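Local coordinates for sulfur oxidation protein SOXB (Thermus thermophilus, PDB 2WDD) that probably hydrolyses the sulfur-sulfur bond of a cysteine S-thiosulfonate to release sulfate in the Sox sulfur oxidation pathway, using a two-manganese centre, at residues D419-Y424 with E528-Y533. Residues are numbered along the deposited sequence; the frame is centred on the assembly and turned at random. Where two conformers were deposited one is given.
Sequences DHLYAY and EVLAEY. With TBU (tertiary-butyl alcohol), chain D.
Helix 418-425, in the region that matches the 5'-nucleotidase C-terminal family, packs against helix 526-537 through L421 on one side and L530 with A531 on the other. L421 and L530 are also the residues of closest backbone approach, with their CA atoms 7.7 Å apart. The L421 side chain points at the second helix, and its two methyls divide the work. CD1 reaches the backbone of A531, 3.9 Å from A531 N, and lies 4.0 Å from A531 CB. CD2 touches the flank of L530, at 4.2 Å from L530 CB. CG of L421 is anti to its own carbonyl carbon (chi1 -65°), and CD1 continues the chain in an extended line (chi2 -171°), which carries that methyl across to A531. L530 points back toward the first helix, and the two leucine side chains pass each other at a slant. The helix pair meets beyond the two segments as well, since L530 packs on T425 and A531 on W418, both of helix 418-425, while L530 also touches A388 of helix 380-392.

Y422, the next residue after L421, makes no contact with 528-533, but its ring meets Y527 edge-to-face, one residue before that segment, and its OH is hydrogen-bonded to H359 NE2. A tertiary-butyl alcohol molecule sits obliquely by the ring, with its O 3.7 Å from Y422 OH. L141 and Y527 complete that pocket, which is separate from the manganese site.

No hydrogen bond or salt bridge links the two segments. All three touching residues are buried and the shared surface is small, 122 Å² summed over both sides, so their direct contact rests on van der Waals packing and the exclusion of water.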
loop_
_atom_site.group_PDB
_atom_site.type_symbol
_atom_site.label_atom_id
_atom_site.label_comp_id
_atom_site.label_asym_id
_atom_site.label_seq_id
_atom_site.Cartn_x
_atom_site.Cartn_y
_atom_site.Cartn_z
ATOM N N ASP A 419 5.448 -10.303 -14.656
ATOM C CA ASP A 419 5.635 -9.050 -13.919
ATOM C C ASP A 419 4.382 -8.730 -13.104
ATOM O O ASP A 419 4.485 -8.292 -11.960
ATOM C CB ASP A 419 6.042 -7.893 -14.833
ATOM C CG ASP A 419 6.784 -6.785 -14.077
ATOM O OD1 ASP A 419 7.703 -7.107 -13.297
ATOM O OD2 ASP A 419 6.388 -5.605 -14.196
ATOM N N HIS A 420 3.206 -9.014 -13.662
ATOM C CA HIS A 420 1.961 -8.812 -12.920
ATOM C C HIS A 420 1.882 -9.799 -11.757
ATOM O O HIS A 420 1.464 -9.444 -10.657
ATOM C CB HIS A 420 0.730 -9.011 -13.807
ATOM C CG HIS A 420 0.595 -8.007 -14.911
ATOM N ND1 HIS A 420 0.336 -8.382 -16.211
ATOM C CD2 HIS A 420 0.602 -6.651 -14.903
ATOM C CE1 HIS A 420 0.209 -7.303 -16.963
ATOM N NE2 HIS A 420 0.378 -6.239 -16.197
ATOM N N LEU A 421 2.229 -11.061 -12.005
ATOM C CA LEU A 421 2.155 -12.044 -10.930
ATOM C C LEU A 421 3.022 -11.588 -9.754
ATOM O O LEU A 421 2.631 -11.740 -8.597
ATOM C CB LEU A 421 2.601 -13.429 -11.402
ATOM C CG LEU A 421 1.748 -14.112 -12.472
ATOM C CD1 LEU A 421 2.213 -15.570 -12.644
ATOM C CD2 LEU A 421 0.275 -14.033 -12.114
ATOM N N TYR A 422 4.201 -11.043 -10.041
ATOM C CA TYR A 422 5.079 -10.561 -8.976
ATOM C C TYR A 422 4.503 -9.301 -8.320
ATOM O O TYR A 422 4.630 -9.118 -7.111
ATOM C CB TYR A 422 6.485 -10.283 -9.495
ATOM C CG TYR A 422 7.240 -11.505 -9.997
ATOM C CD1 TYR A 422 7.252 -12.691 -9.276
ATOM C CD2 TYR A 422 7.959 -11.449 -11.189
ATOM C CE1 TYR A 422 7.937 -13.809 -9.750
ATOM C CE2 TYR A 422 8.654 -12.558 -11.664
ATOM C CZ TYR A 422 8.640 -13.724 -10.937
ATOM O OH TYR A 422 9.332 -14.818 -11.406
ATOM N N ALA A 423 3.824 -8.463 -9.098
ATOM C CA ALA A 423 3.170 -7.280 -8.522
ATOM C C ALA A 423 2.054 -7.676 -7.544
ATOM O O ALA A 423 1.781 -6.968 -6.579
ATOM C CB ALA A 423 2.595 -6.397 -9.616
ATOM N N TYR A 424 1.390 -8.795 -7.822
ATOM C CA TYR A 424 0.299 -9.264 -6.984
ATOM C C TYR A 424 0.734 -10.191 -5.857
ATOM O O TYR A 424 0.062 -10.274 -4.822
ATOM C CB TYR A 424 -0.678 -10.074 -7.837
ATOM C CG TYR A 424 -1.636 -9.281 -8.692
ATOM C CD1 TYR A 424 -2.565 -8.413 -8.116
ATOM C CD2 TYR A 424 -1.744 -9.552 -10.059
ATOM C CE1 TYR A 424 -3.534 -7.773 -8.904
ATOM C CE2 TYR A 424 -2.705 -8.929 -10.856
ATOM C CZ TYR A 424 -3.588 -8.028 -10.279
ATOM O OH TYR A 424 -4.544 -7.421 -11.073
ATOM N N GLU A 528 4.023 -19.716 -8.804
ATOM C CA GLU A 528 4.280 -20.883 -9.646
ATOM C C GLU A 528 2.945 -21.560 -9.939
ATOM O O GLU A 528 2.704 -22.026 -11.061
ATOM C CB GLU A 528 5.238 -21.864 -8.969
ATOM C CG GLU A 528 6.668 -21.347 -8.906
ATOM C CD GLU A 528 7.642 -22.331 -8.266
ATOM O OE1 GLU A 528 7.234 -23.468 -7.934
ATOM O OE2 GLU A 528 8.825 -21.961 -8.099
ATOM N N VAL A 529 2.071 -21.614 -8.935
ATOM C CA VAL A 529 0.767 -22.230 -9.111
ATOM C C VAL A 529 -0.036 -21.404 -10.110
ATOM O O VAL A 529 -0.670 -21.937 -11.022
ATOM C CB VAL A 529 0.035 -22.346 -7.746
ATOM C CG1 VAL A 529 -1.370 -22.896 -7.917
ATOM C CG2 VAL A 529 0.840 -23.205 -6.769
ATOM N N LEU A 530 0.007 -20.083 -9.944
ATOM C CA LEU A 530 -0.721 -19.207 -10.843
ATOM C C LEU A 530 -0.258 -19.322 -12.281
ATOM O O LEU A 530 -1.081 -19.390 -13.192
ATOM C CB LEU A 530 -0.605 -17.758 -10.388
ATOM C CG LEU A 530 -1.309 -17.505 -9.057
ATOM C CD1 LEU A 530 -1.018 -16.101 -8.593
ATOM C CD2 LEU A 530 -2.821 -17.731 -9.199
ATOM N N ALA A 531 1.056 -19.339 -12.486
ATOM C CA ALA A 531 1.596 -19.440 -13.834
ATOM C C ALA A 531 1.185 -20.775 -14.466
ATOM O O ALA A 531 0.809 -20.808 -15.626
ATOM C CB ALA A 531 3.109 -19.260 -13.848
ATOM N N GLU A 532 1.215 -21.853 -13.685
ATOM C CA GLU A 532 0.811 -23.166 -14.183
ATOM C C GLU A 532 -0.634 -23.139 -14.675
ATOM O O GLU A 532 -0.957 -23.653 -15.751
ATOM C CB GLU A 532 0.951 -24.212 -13.075
ATOM C CG GLU A 532 2.290 -24.913 -13.060
ATOM C CD GLU A 532 2.402 -25.932 -11.946
ATOM O OE1 GLU A 532 1.359 -26.371 -11.421
ATOM O OE2 GLU A 532 3.538 -26.285 -11.587
ATOM N N TYR A 533 -1.513 -22.545 -13.876
ATOM C CA TYR A 533 -2.920 -22.455 -14.219
ATOM C C TYR A 533 -3.127 -21.583 -15.456
ATOM O O TYR A 533 -3.785 -21.987 -16.411
ATOM C CB TYR A 533 -3.695 -21.855 -13.048
ATOM C CG TYR A 533 -5.147 -21.562 -13.351
ATOM C CD1 TYR A 533 -6.055 -22.589 -13.557
ATOM C CD2 TYR A 533 -5.602 -20.252 -13.448
ATOM C CE1 TYR A 533 -7.403 -22.319 -13.803
ATOM C CE2 TYR A 533 -6.937 -19.976 -13.697
ATOM C CZ TYR A 533 -7.828 -21.007 -13.888
ATOM O OH TYR A 533 -9.155 -20.719 -14.136
HETATM O O TBU D . 11.410 -14.802 -8.336
HETATM C C TBU D . 12.745 -15.288 -8.196
HETATM C C1 TBU D . 13.109 -16.181 -9.366
HETATM C C2 TBU D . 13.698 -14.095 -8.153
HETATM C C3 TBU D . 12.853 -16.113 -6.911
#